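Local atomic coordinates of PKS_KS domain-containing protein (Photorhabdus luminescens subsp. laumondii, PDB entry 6SMO), a protein that probably acts as a 3-oxoacyl-[acyl-carrier-protein] synthase of the thiolase-like superfamily and holds a pentaoxo-dodecanal polyketide chain in its pocket. Residues R27-T32 against I200-I205; A193-L198 against A421-S426; A307-I312 against S344-F349. All coordinates share one frame; numbering follows the deposited sequence.

Contact 1 of 3, residues R27-T32 against I200-I205; sequences RRVVVT and IAMEHI
Arg27 sends NH2 of its guanidinium into a salt bridge with OD1 of Asp211, and on the way its aliphatic stem passes over the end of segment 200-205, where CD lies 3.8 Å from O of Ile205. The guanidinium meets that carbonyl oxygen obliquely, with NH1 4.0 Å from Ile205 O, so the carbonyl is a neighbour of the group and Asp211 its main partner. This is the start of the N-terminal half of a thiolase fold, where the first residues of strand 29-37 pass across helix 193-206 near its C-terminal end. Val29 carries the apolar part of the contact. Its CG1 stands anti to the backbone N (chi1 -175°), which spreads the two methyls over different parts of the helix. CG2 goes in between Met202 and Ile205, residues one helical turn apart, and sits 3.5 Å from O of Met202. Both helix side chains run at about a right angle to that of Val29. Met202 offers its CG, then bends at its last torsion and leads the thioether end off toward Leu286 and Tyr289 of strand 284-293. Ile205 uses two places, its branch point with CG2 against one methyl of Val29 and its CD1 against the other; Met213 and Leu269 pack on the same isoleucine. Backbone bonds tie Arg27, just before the strand, to Arg206, and Val29 to Leu286 of strand 284-293. Farther round the helix, His204 NE2 is hydrogen-bonded to Tyr168 OH of a neighbouring chain. Back at the centre, the gaps are 3.6 Å from Val29 CG2 to Met202 CG and 3.7 Å from Val29 CG1 to Ile205 CD1.

Contact 2 of 3, residues A193-L198 against A421-S426; sequences AGLDAL and ALKLSS
Leu195 reaches out of helix 193-206 and lays its forked end across two side chains of strand 420-427, Lys423 and Ser425, which point toward it from positions two apart on the strand. The CA atoms of Leu195 and Ser425 are 7.2 Å apart, and the leucine side chain spans that gap. Its second torsion (chi2 -162°) extends CD1 straight on from the stem, and this methyl comes down between the two strand residues: it is 3.5 Å from O of Lys423 and the same distance from CB of Ser425. Both methyls of Leu195 border CG of Lys423, with CD2 marginally the nearer at 3.9 Å. Here the two chains pass at a slant, so the leucine covers the base of the lysine and leaves its amine to other partners. Lys423 is bent twice, at chi2 (69°) and chi4 (79°), and the double bend curls NZ along the strand toward Ser425, two residues on, where it donates a hydrogen bond to OG, 3.1 Å away. The same OG is hydrogen-bonded to OD1 of Asn375, so this buried hydroxyl beside the leucine fork has two polar partners. NZ of Lys423 also has a long, weak ion pair with Glu378. The side chain of Ser425 is about 9 Å from the bound ligand, so the contact is near the pocket without lining it. In the layered thiolase fold helix 193-206 belongs to the central helical layer, and Leu195 joins it to the sheet of the C-terminal half. Helix 372-388 lies alongside, touching Leu195 through Ser379 and Lys423 through Leu382, while on the other face of the strand Leu424 packs against Met308 and Ile312 of helix 306-319.

Contact 3 of 3, residues A307-I312 against S344-F349; sequences AMARCI and SNAIKF
Ala309 and Ala346 bring their two helices together, with CA atoms only 4.6 Å apart. Ala309 CB and Ala346 CB are 4.4 Å from each other. Having no more than a methyl each, they let the backbones themselves come into the contact, and Ala309 CB rests 3.7 Å from the carbonyl O of Ala346. On one side of this pair Met308 lays its stem against Ala346, CG to CB at 3.6 Å. On the other Phe349 brings its CB and CD2 against the Ala309 methyl, CD2 lying 3.9 Å from Ala309 CB, and the rest of the ring runs on past it. The phenyl ring takes that methyl obliquely, and it sits toward the exposed border of the contact. Phe349 CG lies anti to the backbone N (chi1 -164°), which puts the CD2 edge of the ring beside the alanine. The axes of the two segments approach to 8.2 Å and cross at -49°, close to the angle for ridges-into-grooves packing in which ridges of both helices are built from residues four apart. Both helices, 306-319 and 337-350, belong to the outer helical layer on the C-terminal half of the thiolase fold, and both touch its sheet; in 306-319 Met308 and Ile312 make the junction. Met308 bends at chi2 (56°) and takes its sulfur end away from Ala346 to strands 420-427 and 431-438, where Leu424, Ser426, His432 and Val434 receive it. Ile312, one turn on, covers Leu422 and Leu424 and also meets Val350. Polar bonds fix the second helix: Lys348 forms a salt bridge with Asp405, Ser344 OG is hydrogen-bonded to Tyr408 OH, and ND2 of Asn345 bonds to the backbone O of Ala303, just ahead of helix 306-319.

In the fold
Contact 2 is the innermost, about 7 Å from the centre of the chain; contacts 1 and 3 lie 18 and 19 Å out, both mostly buried, with Arg27 partly exposed in contact 1 and Phe349 exposed in contact 3. Contacts 1 and 2 share helix 193-206, which bridges strands 29-37 and 420-427 of the two halves. Contact 3 lies across the second strand from that helix and touches contact 2, Ile312 CG2 being 3.4 Å from Leu422 CD2. Contact 2 sets a leucine against a lysine and a serine that bond to each other within their own strand; contact 1 puts an arginine stem, its charge on Asp211, beside aliphatics; contact 3 joins helices by close packing of small apolar groups.

Contact 1 of 3, residues R27-T32 against I200-I205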
ATOM      1  N   ARG B  27     -15.165   0.550 -21.767  1.00 50.77           N
ATOM      2  CA  ARG B  27     -16.535   0.496 -21.185  1.00 49.51           C
ATOM      3  C   ARG B  27     -16.623   1.446 -19.986  1.00 46.66           C
ATOM      4  O   ARG B  27     -15.599   1.639 -19.300  1.00 46.37           O
ATOM      5  CB  ARG B  27     -16.871  -0.940 -20.769  1.00 50.40           C
ATOM      6  CG  ARG B  27     -16.843  -1.940 -21.917  1.00 51.51           C
ATOM      7  CD  ARG B  27     -16.684  -3.370 -21.438  1.00 52.74           C
ATOM      8  NE  ARG B  27     -17.920  -3.922 -20.896  1.00 54.05           N
ATOM      9  CZ  ARG B  27     -18.016  -5.073 -20.232  1.00 55.47           C
ATOM     10  NH1 ARG B  27     -16.942  -5.812 -20.008  1.00 55.96           N
ATOM     11  NH2 ARG B  27     -19.193  -5.479 -19.787  1.00 56.01           N
ATOM     12  N   ARG B  28     -17.812   2.010 -19.748  1.00 44.01           N
ATOM     13  CA  ARG B  28     -18.104   2.912 -18.601  1.00 42.14           C
ATOM     14  C   ARG B  28     -18.315   2.066 -17.340  1.00 39.93           C
ATOM     15  O   ARG B  28     -18.940   0.990 -17.445  1.00 39.17           O
ATOM     16  CB  ARG B  28     -19.327   3.787 -18.894  1.00 42.63           C
ATOM     17  CG  ARG B  28     -19.049   4.931 -19.859  1.00 43.24           C
ATOM     18  CD  ARG B  28     -20.205   5.911 -19.945  1.00 43.58           C
ATOM     19  NE  ARG B  28     -21.301   5.412 -20.764  1.00 44.12           N
ATOM     20  CZ  ARG B  28     -22.421   6.082 -21.029  1.00 44.27           C
ATOM     21  NH1 ARG B  28     -22.611   7.296 -20.535  1.00 43.67           N
ATOM     22  NH2 ARG B  28     -23.352   5.532 -21.790  1.00 44.92           N
ATOM     23  N   VAL B  29     -17.807   2.547 -16.200  1.00 38.02           N
ATOM     24  CA  VAL B  29     -17.894   1.881 -14.865  1.00 37.01           C
ATOM     25  C   VAL B  29     -18.924   2.637 -14.017  1.00 36.11           C
ATOM     26  O   VAL B  29     -18.874   3.884 -14.009  1.00 35.42           O
ATOM     27  CB  VAL B  29     -16.515   1.837 -14.176  1.00 36.70           C
ATOM     28  CG1 VAL B  29     -16.556   1.059 -12.869  1.00 36.74           C
ATOM     29  CG2 VAL B  29     -15.442   1.275 -15.095  1.00 36.62           C
ATOM     30  N   VAL B  30     -19.811   1.909 -13.331  1.00 35.51           N
ATOM     31  CA  VAL B  30     -20.907   2.485 -12.493  1.00 35.15           C
ATOM     32  C   VAL B  30     -20.953   1.767 -11.139  1.00 34.67           C
ATOM     33  O   VAL B  30     -20.636   0.562 -11.089  1.00 34.34           O
ATOM     34  CB  VAL B  30     -22.269   2.416 -13.212  1.00 35.44           C
ATOM     35  CG1 VAL B  30     -22.357   3.433 -14.339  1.00 35.64           C
ATOM     36  CG2 VAL B  30     -22.586   1.017 -13.722  1.00 35.39           C
ATOM     37  N   VAL B  31     -21.344   2.498 -10.091  1.00 34.38           N
ATOM     38  CA  VAL B  31     -21.507   1.990  -8.696  1.00 34.29           C
ATOM     39  C   VAL B  31     -22.964   1.540  -8.527  1.00 34.11           C
ATOM     40  O   VAL B  31     -23.858   2.404  -8.620  1.00 33.85           O
ATOM     41  CB  VAL B  31     -21.128   3.061  -7.655  1.00 34.34           C
ATOM     42  CG1 VAL B  31     -21.115   2.492  -6.242  1.00 34.46           C
ATOM     43  CG2 VAL B  31     -19.796   3.723  -7.974  1.00 34.17           C
ATOM     44  N   THR B  32     -23.185   0.242  -8.293  1.00 34.19           N
ATOM     45  CA  THR B  32     -24.529  -0.392  -8.196  1.00 34.25           C
ATOM     46  C   THR B  32     -24.867  -0.756  -6.744  1.00 34.09           C
ATOM     47  O   THR B  32     -26.069  -0.921  -6.463  1.00 34.14           O
ATOM     48  CB  THR B  32     -24.624  -1.630  -9.095  1.00 34.44           C
ATOM     49  OG1 THR B  32     -23.485  -2.453  -8.835  1.00 34.19           O
ATOM     50  CG2 THR B  32     -24.688  -1.280 -10.565  1.00 34.54           C
ATOM     51  N   ILE B 200      -7.862   0.334  -9.790  1.00 33.61           N
ATOM     52  CA  ILE B 200      -7.500  -0.951 -10.462  1.00 33.87           C
ATOM     53  C   ILE B 200      -8.787  -1.716 -10.803  1.00 33.92           C
ATOM     54  O   ILE B 200      -8.802  -2.394 -11.848  1.00 33.32           O
ATOM     55  CB  ILE B 200      -6.521  -1.787  -9.608  1.00 34.34           C
ATOM     56  CG1 ILE B 200      -5.768  -2.814 -10.460  1.00 34.85           C
ATOM     57  CG2 ILE B 200      -7.221  -2.444  -8.426  1.00 34.25           C
ATOM     58  CD1 ILE B 200      -4.488  -3.314  -9.834  1.00 35.14           C
ATOM     59  N   ALA B 201      -9.818  -1.602  -9.956  1.00 34.06           N
ATOM     60  CA  ALA B 201     -11.164  -2.189 -10.160  1.00 34.56           C
ATOM     61  C   ALA B 201     -11.828  -1.555 -11.389  1.00 35.17           C
ATOM     62  O   ALA B 201     -12.455  -2.298 -12.169  1.00 34.96           O
ATOM     63  CB  ALA B 201     -12.007  -1.995  -8.922  1.00 34.23           C
ATOM     64  N   MET B 202     -11.692  -0.233 -11.543  1.00 36.11           N
ATOM     65  CA  MET B 202     -12.210   0.548 -12.701  1.00 37.50           C
ATOM     66  C   MET B 202     -11.523   0.072 -13.988  1.00 37.75           C
ATOM     67  O   MET B 202     -12.224  -0.076 -15.010  1.00 37.99           O
ATOM     68  CB  MET B 202     -11.952   2.047 -12.509  1.00 38.55           C
ATOM     69  CG  MET B 202     -12.626   2.927 -13.548  1.00 39.86           C
ATOM     70  SD  MET B 202     -11.845   4.555 -13.693  1.00 41.54           S
ATOM     71  CE  MET B 202     -10.318   4.114 -14.523  1.00 41.35           C
ATOM     72  N   GLU B 203     -10.205  -0.153 -13.934  1.00 37.46           N
ATOM     73  CA  GLU B 203      -9.370  -0.581 -15.091  1.00 37.99           C
ATOM     74  C   GLU B 203      -9.805  -1.977 -15.556  1.00 37.88           C
ATOM     75  O   GLU B 203      -9.927  -2.171 -16.783  1.00 37.82           O
ATOM     76  CB  GLU B 203      -7.885  -0.545 -14.722  1.00 38.71           C
ATOM     77  CG  GLU B 203      -7.321   0.863 -14.643  1.00 39.25           C
ATOM     78  CD  GLU B 203      -5.957   0.974 -13.982  1.00 40.14           C
ATOM     79  OE1 GLU B 203      -5.617   2.082 -13.518  1.00 41.07           O
ATOM     80  OE2 GLU B 203      -5.238  -0.044 -13.932  1.00 41.13           O
ATOM     81  N   HIS B 204     -10.035  -2.904 -14.619  1.00 37.22           N
ATOM     82  CA  HIS B 204     -10.497  -4.294 -14.892  1.00 37.23           C
ATOM     83  C   HIS B 204     -11.800  -4.264 -15.700  1.00 37.31           C
ATOM     84  O   HIS B 204     -11.888  -5.006 -16.698  1.00 38.27           O
ATOM     85  CB  HIS B 204     -10.667  -5.092 -13.589  1.00 36.69           C
ATOM     86  CG  HIS B 204      -9.397  -5.672 -13.065  1.00 36.76           C
ATOM     87  ND1 HIS B 204      -8.883  -5.332 -11.829  1.00 36.80           N
ATOM     88  CD2 HIS B 204      -8.537  -6.565 -13.600  1.00 36.82           C
ATOM     89  CE1 HIS B 204      -7.761  -5.991 -11.626  1.00 36.79           C
ATOM     90  NE2 HIS B 204      -7.527  -6.755 -12.698  1.00 36.73           N
ATOM     91  N   ILE B 205     -12.763  -3.435 -15.286  1.00 36.98           N
ATOM     92  CA  ILE B 205     -14.117  -3.337 -15.910  1.00 37.24           C
ATOM     93  C   ILE B 205     -13.991  -2.630 -17.265  1.00 37.61           C
ATOM     94  O   ILE B 205     -14.565  -3.140 -18.248  1.00 37.22           O
ATOM     95  CB  ILE B 205     -15.119  -2.624 -14.976  1.00 36.89           C
ATOM     96  CG1 ILE B 205     -15.289  -3.367 -13.647  1.00 36.39           C
ATOM     97  CG2 ILE B 205     -16.459  -2.420 -15.671  1.00 37.15           C
ATOM     98  CD1 ILE B 205     -15.892  -2.527 -12.544  1.00 35.90           C
TER

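Contact 2 of 3, residues A193-L198 against A421-S426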
ATOM      1  N   ALA B 193      -4.587   3.803  -0.713  1.00 34.64           N
ATOM      2  CA  ALA B 193      -4.920   2.399  -1.057  1.00 33.79           C
ATOM      3  C   ALA B 193      -6.404   2.264  -1.423  1.00 33.21           C
ATOM      4  O   ALA B 193      -6.701   1.525  -2.381  1.00 33.00           O
ATOM      5  CB  ALA B 193      -4.554   1.502   0.099  1.00 33.69           C
ATOM      6  N   GLY B 194      -7.289   2.944  -0.688  1.00 32.89           N
ATOM      7  CA  GLY B 194      -8.748   2.923  -0.911  1.00 32.53           C
ATOM      8  C   GLY B 194      -9.115   3.277  -2.344  1.00 32.23           C
ATOM      9  O   GLY B 194      -9.803   2.461  -2.987  1.00 31.80           O
ATOM     10  N   LEU B 195      -8.668   4.441  -2.828  1.00 32.33           N
ATOM     11  CA  LEU B 195      -8.942   4.937  -4.207  1.00 32.40           C
ATOM     12  C   LEU B 195      -8.166   4.101  -5.229  1.00 32.27           C
ATOM     13  O   LEU B 195      -8.670   3.946  -6.358  1.00 32.51           O
ATOM     14  CB  LEU B 195      -8.552   6.415  -4.329  1.00 32.73           C
ATOM     15  CG  LEU B 195      -9.407   7.423  -3.560  1.00 32.82           C
ATOM     16  CD1 LEU B 195      -9.200   8.819  -4.123  1.00 32.97           C
ATOM     17  CD2 LEU B 195     -10.887   7.064  -3.593  1.00 32.99           C
ATOM     18  N   ASP B 196      -6.980   3.608  -4.861  1.00 32.21           N
ATOM     19  CA  ASP B 196      -6.111   2.785  -5.747  1.00 32.42           C
ATOM     20  C   ASP B 196      -6.797   1.441  -6.024  1.00 32.03           C
ATOM     21  O   ASP B 196      -6.664   0.941  -7.160  1.00 32.16           O
ATOM     22  CB  ASP B 196      -4.712   2.614  -5.147  1.00 32.80           C
ATOM     23  CG  ASP B 196      -3.893   3.894  -5.120  1.00 33.19           C
ATOM     24  OD1 ASP B 196      -4.387   4.921  -5.628  1.00 33.67           O
ATOM     25  OD2 ASP B 196      -2.764   3.855  -4.597  1.00 33.96           O
ATOM     26  N   ALA B 197      -7.505   0.889  -5.033  1.00 31.63           N
ATOM     27  CA  ALA B 197      -8.323  -0.343  -5.152  1.00 31.49           C
ATOM     28  C   ALA B 197      -9.498  -0.089  -6.104  1.00 31.69           C
ATOM     29  O   ALA B 197      -9.778  -0.966  -6.944  1.00 31.88           O
ATOM     30  CB  ALA B 197      -8.798  -0.787  -3.791  1.00 31.09           C
ATOM     31  N   LEU B 198     -10.158   1.066  -5.969  1.00 31.85           N
ATOM     32  CA  LEU B 198     -11.246   1.525  -6.875  1.00 32.04           C
ATOM     33  C   LEU B 198     -10.669   1.774  -8.275  1.00 32.31           C
ATOM     34  O   LEU B 198     -11.361   1.457  -9.262  1.00 32.39           O
ATOM     35  CB  LEU B 198     -11.885   2.797  -6.305  1.00 32.00           C
ATOM     36  CG  LEU B 198     -12.690   2.615  -5.019  1.00 32.10           C
ATOM     37  CD1 LEU B 198     -12.948   3.953  -4.345  1.00 32.20           C
ATOM     38  CD2 LEU B 198     -14.003   1.899  -5.293  1.00 32.37           C
ATOM     39  N   ALA B 421     -18.130  15.283  -9.847  1.00 35.03           N
ATOM     40  CA  ALA B 421     -17.549  15.284  -8.483  1.00 34.55           C
ATOM     41  C   ALA B 421     -16.086  14.831  -8.537  1.00 34.09           C
ATOM     42  O   ALA B 421     -15.781  13.894  -9.301  1.00 33.70           O
ATOM     43  CB  ALA B 421     -18.367  14.397  -7.578  1.00 34.52           C
ATOM     44  N   LEU B 422     -15.224  15.486  -7.753  1.00 34.04           N
ATOM     45  CA  LEU B 422     -13.805  15.096  -7.527  1.00 34.11           C
ATOM     46  C   LEU B 422     -13.678  14.475  -6.132  1.00 33.85           C
ATOM     47  O   LEU B 422     -14.466  14.850  -5.242  1.00 33.94           O
ATOM     48  CB  LEU B 422     -12.906  16.329  -7.661  1.00 34.52           C
ATOM     49  CG  LEU B 422     -12.151  16.468  -8.983  1.00 34.79           C
ATOM     50  CD1 LEU B 422     -13.089  16.360 -10.176  1.00 35.26           C
ATOM     51  CD2 LEU B 422     -11.391  17.783  -9.024  1.00 35.08           C
ATOM     52  N   LYS B 423     -12.718  13.562  -5.963  1.00 33.71           N
ATOM     53  CA  LYS B 423     -12.436  12.850  -4.688  1.00 33.46           C
ATOM     54  C   LYS B 423     -10.920  12.759  -4.505  1.00 33.44           C
ATOM     55  O   LYS B 423     -10.296  11.917  -5.178  1.00 33.43           O
ATOM     56  CB  LYS B 423     -13.095  11.467  -4.706  1.00 33.50           C
ATOM     57  CG  LYS B 423     -12.717  10.536  -3.561  1.00 33.47           C
ATOM     58  CD  LYS B 423     -13.245  10.978  -2.214  1.00 33.34           C
ATOM     59  CE  LYS B 423     -12.487  10.370  -1.055  1.00 33.40           C
ATOM     60  NZ  LYS B 423     -11.206  11.071  -0.802  1.00 33.63           N
ATOM     61  N   LEU B 424     -10.363  13.599  -3.629  1.00 33.79           N
ATOM     62  CA  LEU B 424      -8.902  13.728  -3.384  1.00 34.12           C
ATOM     63  C   LEU B 424      -8.511  12.834  -2.202  1.00 34.26           C
ATOM     64  O   LEU B 424      -9.218  12.874  -1.176  1.00 34.16           O
ATOM     65  CB  LEU B 424      -8.567  15.198  -3.103  1.00 34.53           C
ATOM     66  CG  LEU B 424      -8.495  16.123  -4.320  1.00 34.90           C
ATOM     67  CD1 LEU B 424      -9.664  15.907  -5.271  1.00 34.84           C
ATOM     68  CD2 LEU B 424      -8.438  17.579  -3.882  1.00 35.18           C
ATOM     69  N   SER B 425      -7.434  12.056  -2.354  1.00 34.35           N
ATOM     70  CA  SER B 425      -6.835  11.206  -1.290  1.00 34.46           C
ATOM     71  C   SER B 425      -5.315  11.398  -1.261  1.00 34.70           C
ATOM     72  O   SER B 425      -4.724  11.628  -2.334  1.00 34.92           O
ATOM     73  CB  SER B 425      -7.202   9.756  -1.469  1.00 34.40           C
ATOM     74  OG  SER B 425      -8.572   9.541  -1.164  1.00 34.52           O
ATOM     75  N   SER B 426      -4.722  11.304  -0.069  1.00 34.78           N
ATOM     76  CA  SER B 426      -3.270  11.469   0.198  1.00 35.22           C
ATOM     77  C   SER B 426      -2.837  10.479   1.283  1.00 35.51           C
ATOM     78  O   SER B 426      -3.646  10.209   2.192  1.00 36.25           O
ATOM     79  CB  SER B 426      -2.947  12.887   0.590  1.00 35.54           C
ATOM     80  OG  SER B 426      -3.150  13.775  -0.500  1.00 35.98           O
TER

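Contact 3 of 3, residues A307-I312 against S344-F349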
ATOM      1  N   ALA B 307       1.882  18.683  -7.140  1.00 42.35           N
ATOM      2  CA  ALA B 307       1.750  17.230  -7.402  1.00 40.93           C
ATOM      3  C   ALA B 307       0.268  16.835  -7.413  1.00 39.42           C
ATOM      4  O   ALA B 307      -0.165  16.197  -8.393  1.00 39.11           O
ATOM      5  CB  ALA B 307       2.521  16.442  -6.371  1.00 40.92           C
ATOM      6  N   MET B 308      -0.472  17.210  -6.363  1.00 38.15           N
ATOM      7  CA  MET B 308      -1.928  16.933  -6.212  1.00 37.19           C
ATOM      8  C   MET B 308      -2.695  17.588  -7.368  1.00 37.26           C
ATOM      9  O   MET B 308      -3.635  16.951  -7.879  1.00 37.13           O
ATOM     10  CB  MET B 308      -2.454  17.462  -4.871  1.00 36.77           C
ATOM     11  CG  MET B 308      -3.962  17.341  -4.702  1.00 36.18           C
ATOM     12  SD  MET B 308      -4.580  15.651  -4.923  1.00 35.61           S
ATOM     13  CE  MET B 308      -4.650  15.096  -3.220  1.00 35.76           C
ATOM     14  N   ALA B 309      -2.306  18.807  -7.759  1.00 37.79           N
ATOM     15  CA  ALA B 309      -2.909  19.582  -8.870  1.00 38.05           C
ATOM     16  C   ALA B 309      -2.727  18.829 -10.194  1.00 38.09           C
ATOM     17  O   ALA B 309      -3.675  18.828 -11.003  1.00 38.37           O
ATOM     18  CB  ALA B 309      -2.305  20.963  -8.934  1.00 38.31           C
ATOM     19  N   ARG B 310      -1.556  18.217 -10.402  1.00 38.24           N
ATOM     20  CA  ARG B 310      -1.229  17.430 -11.625  1.00 38.77           C
ATOM     21  C   ARG B 310      -2.069  16.146 -11.638  1.00 38.56           C
ATOM     22  O   ARG B 310      -2.503  15.743 -12.733  1.00 38.87           O
ATOM     23  CB  ARG B 310       0.269  17.112 -11.700  1.00 39.20           C
ATOM     24  CG  ARG B 310       0.774  16.884 -13.118  1.00 40.08           C
ATOM     25  CD  ARG B 310       2.262  16.599 -13.210  1.00 40.81           C
ATOM     26  NE  ARG B 310       2.556  15.173 -13.300  1.00 41.04           N
ATOM     27  CZ  ARG B 310       2.877  14.377 -12.279  1.00 41.28           C
ATOM     28  NH1 ARG B 310       3.123  13.096 -12.501  1.00 41.36           N
ATOM     29  NH2 ARG B 310       2.957  14.850 -11.046  1.00 41.81           N
ATOM     30  N   CYS B 311      -2.288  15.539 -10.465  1.00 38.26           N
ATOM     31  CA  CYS B 311      -3.078  14.289 -10.275  1.00 38.26           C
ATOM     32  C   CYS B 311      -4.549  14.536 -10.635  1.00 38.78           C
ATOM     33  O   CYS B 311      -5.144  13.663 -11.297  1.00 38.97           O
ATOM     34  CB  CYS B 311      -2.969  13.778  -8.844  1.00 37.73           C
ATOM     35  SG  CYS B 311      -3.518  12.062  -8.653  1.00 37.17           S
ATOM     36  N   ILE B 312      -5.107  15.675 -10.209  1.00 39.62           N
ATOM     37  CA  ILE B 312      -6.500  16.114 -10.530  1.00 40.42           C
ATOM     38  C   ILE B 312      -6.620  16.286 -12.050  1.00 41.06           C
ATOM     39  O   ILE B 312      -7.646  15.852 -12.613  1.00 41.38           O
ATOM     40  CB  ILE B 312      -6.873  17.412  -9.779  1.00 40.31           C
ATOM     41  CG1 ILE B 312      -6.907  17.213  -8.261  1.00 40.34           C
ATOM     42  CG2 ILE B 312      -8.193  17.972 -10.289  1.00 40.22           C
ATOM     43  CD1 ILE B 312      -6.756  18.493  -7.470  1.00 40.31           C
ATOM     44  N   SER B 344      -6.117  22.862  -0.669  1.00 38.62           N
ATOM     45  CA  SER B 344      -6.717  24.189  -0.969  1.00 38.73           C
ATOM     46  C   SER B 344      -5.963  24.847  -2.130  1.00 38.16           C
ATOM     47  O   SER B 344      -6.628  25.296  -3.085  1.00 38.00           O
ATOM     48  CB  SER B 344      -6.730  25.071   0.252  1.00 39.56           C
ATOM     49  OG  SER B 344      -7.538  24.505   1.273  1.00 40.49           O
ATOM     50  N   ASN B 345      -4.629  24.883  -2.049  1.00 37.75           N
ATOM     51  CA  ASN B 345      -3.735  25.484  -3.077  1.00 37.51           C
ATOM     52  C   ASN B 345      -3.753  24.626  -4.350  1.00 36.99           C
ATOM     53  O   ASN B 345      -3.589  25.204  -5.443  1.00 37.33           O
ATOM     54  CB  ASN B 345      -2.310  25.674  -2.550  1.00 37.41           C
ATOM     55  CG  ASN B 345      -2.202  26.762  -1.502  1.00 37.29           C
ATOM     56  OD1 ASN B 345      -2.926  27.755  -1.548  1.00 36.74           O
ATOM     57  ND2 ASN B 345      -1.294  26.590  -0.556  1.00 37.48           N
ATOM     58  N   ALA B 346      -3.938  23.308  -4.217  1.00 36.49           N
ATOM     59  CA  ALA B 346      -4.021  22.347  -5.344  1.00 37.02           C
ATOM     60  C   ALA B 346      -5.276  22.635  -6.180  1.00 37.27           C
ATOM     61  O   ALA B 346      -5.153  22.705  -7.420  1.00 37.38           O
ATOM     62  CB  ALA B 346      -4.013  20.928  -4.833  1.00 36.96           C
ATOM     63  N   ILE B 347      -6.428  22.803  -5.521  1.00 37.42           N
ATOM     64  CA  ILE B 347      -7.741  23.125  -6.161  1.00 37.74           C
ATOM     65  C   ILE B 347      -7.652  24.517  -6.800  1.00 38.37           C
ATOM     66  O   ILE B 347      -8.210  24.694  -7.901  1.00 37.76           O
ATOM     67  CB  ILE B 347      -8.895  23.021  -5.140  1.00 37.44           C
ATOM     68  CG1 ILE B 347      -9.077  21.583  -4.641  1.00 37.32           C
ATOM     69  CG2 ILE B 347     -10.192  23.575  -5.713  1.00 37.34           C
ATOM     70  CD1 ILE B 347      -9.809  21.475  -3.323  1.00 37.34           C
ATOM     71  N   LYS B 348      -6.974  25.459  -6.134  1.00 39.39           N
ATOM     72  CA  LYS B 348      -6.760  26.853  -6.615  1.00 40.40           C
ATOM     73  C   LYS B 348      -5.930  26.852  -7.906  1.00 41.41           C
ATOM     74  O   LYS B 348      -6.141  27.758  -8.730  1.00 41.42           O
ATOM     75  CB  LYS B 348      -6.060  27.705  -5.551  1.00 40.37           C
ATOM     76  CG  LYS B 348      -6.983  28.351  -4.526  1.00 40.63           C
ATOM     77  CD  LYS B 348      -6.249  29.246  -3.554  1.00 41.10           C
ATOM     78  CE  LYS B 348      -7.172  30.125  -2.740  1.00 41.78           C
ATOM     79  NZ  LYS B 348      -6.412  31.126  -1.954  1.00 42.45           N
ATOM     80  N   PHE B 349      -5.013  25.891  -8.069  1.00 42.46           N
ATOM     81  CA  PHE B 349      -4.076  25.818  -9.222  1.00 43.75           C
ATOM     82  C   PHE B 349      -4.808  25.298 -10.467  1.00 43.90           C
ATOM     83  O   PHE B 349      -4.598  25.867 -11.556  1.00 44.22           O
ATOM     84  CB  PHE B 349      -2.859  24.949  -8.895  1.00 44.64           C
ATOM     85  CG  PHE B 349      -1.705  25.143  -9.846  1.00 45.96           C
ATOM     86  CD1 PHE B 349      -0.852  26.227  -9.709  1.00 46.87           C
ATOM     87  CD2 PHE B 349      -1.484  24.256 -10.890  1.00 46.88           C
ATOM     88  CE1 PHE B 349       0.205  26.414 -10.587  1.00 47.79           C
ATOM     89  CE2 PHE B 349      -0.426  24.444 -11.767  1.00 47.65           C
ATOM     90  CZ  PHE B 349       0.416  25.522 -11.614  1.00 48.20           C
TER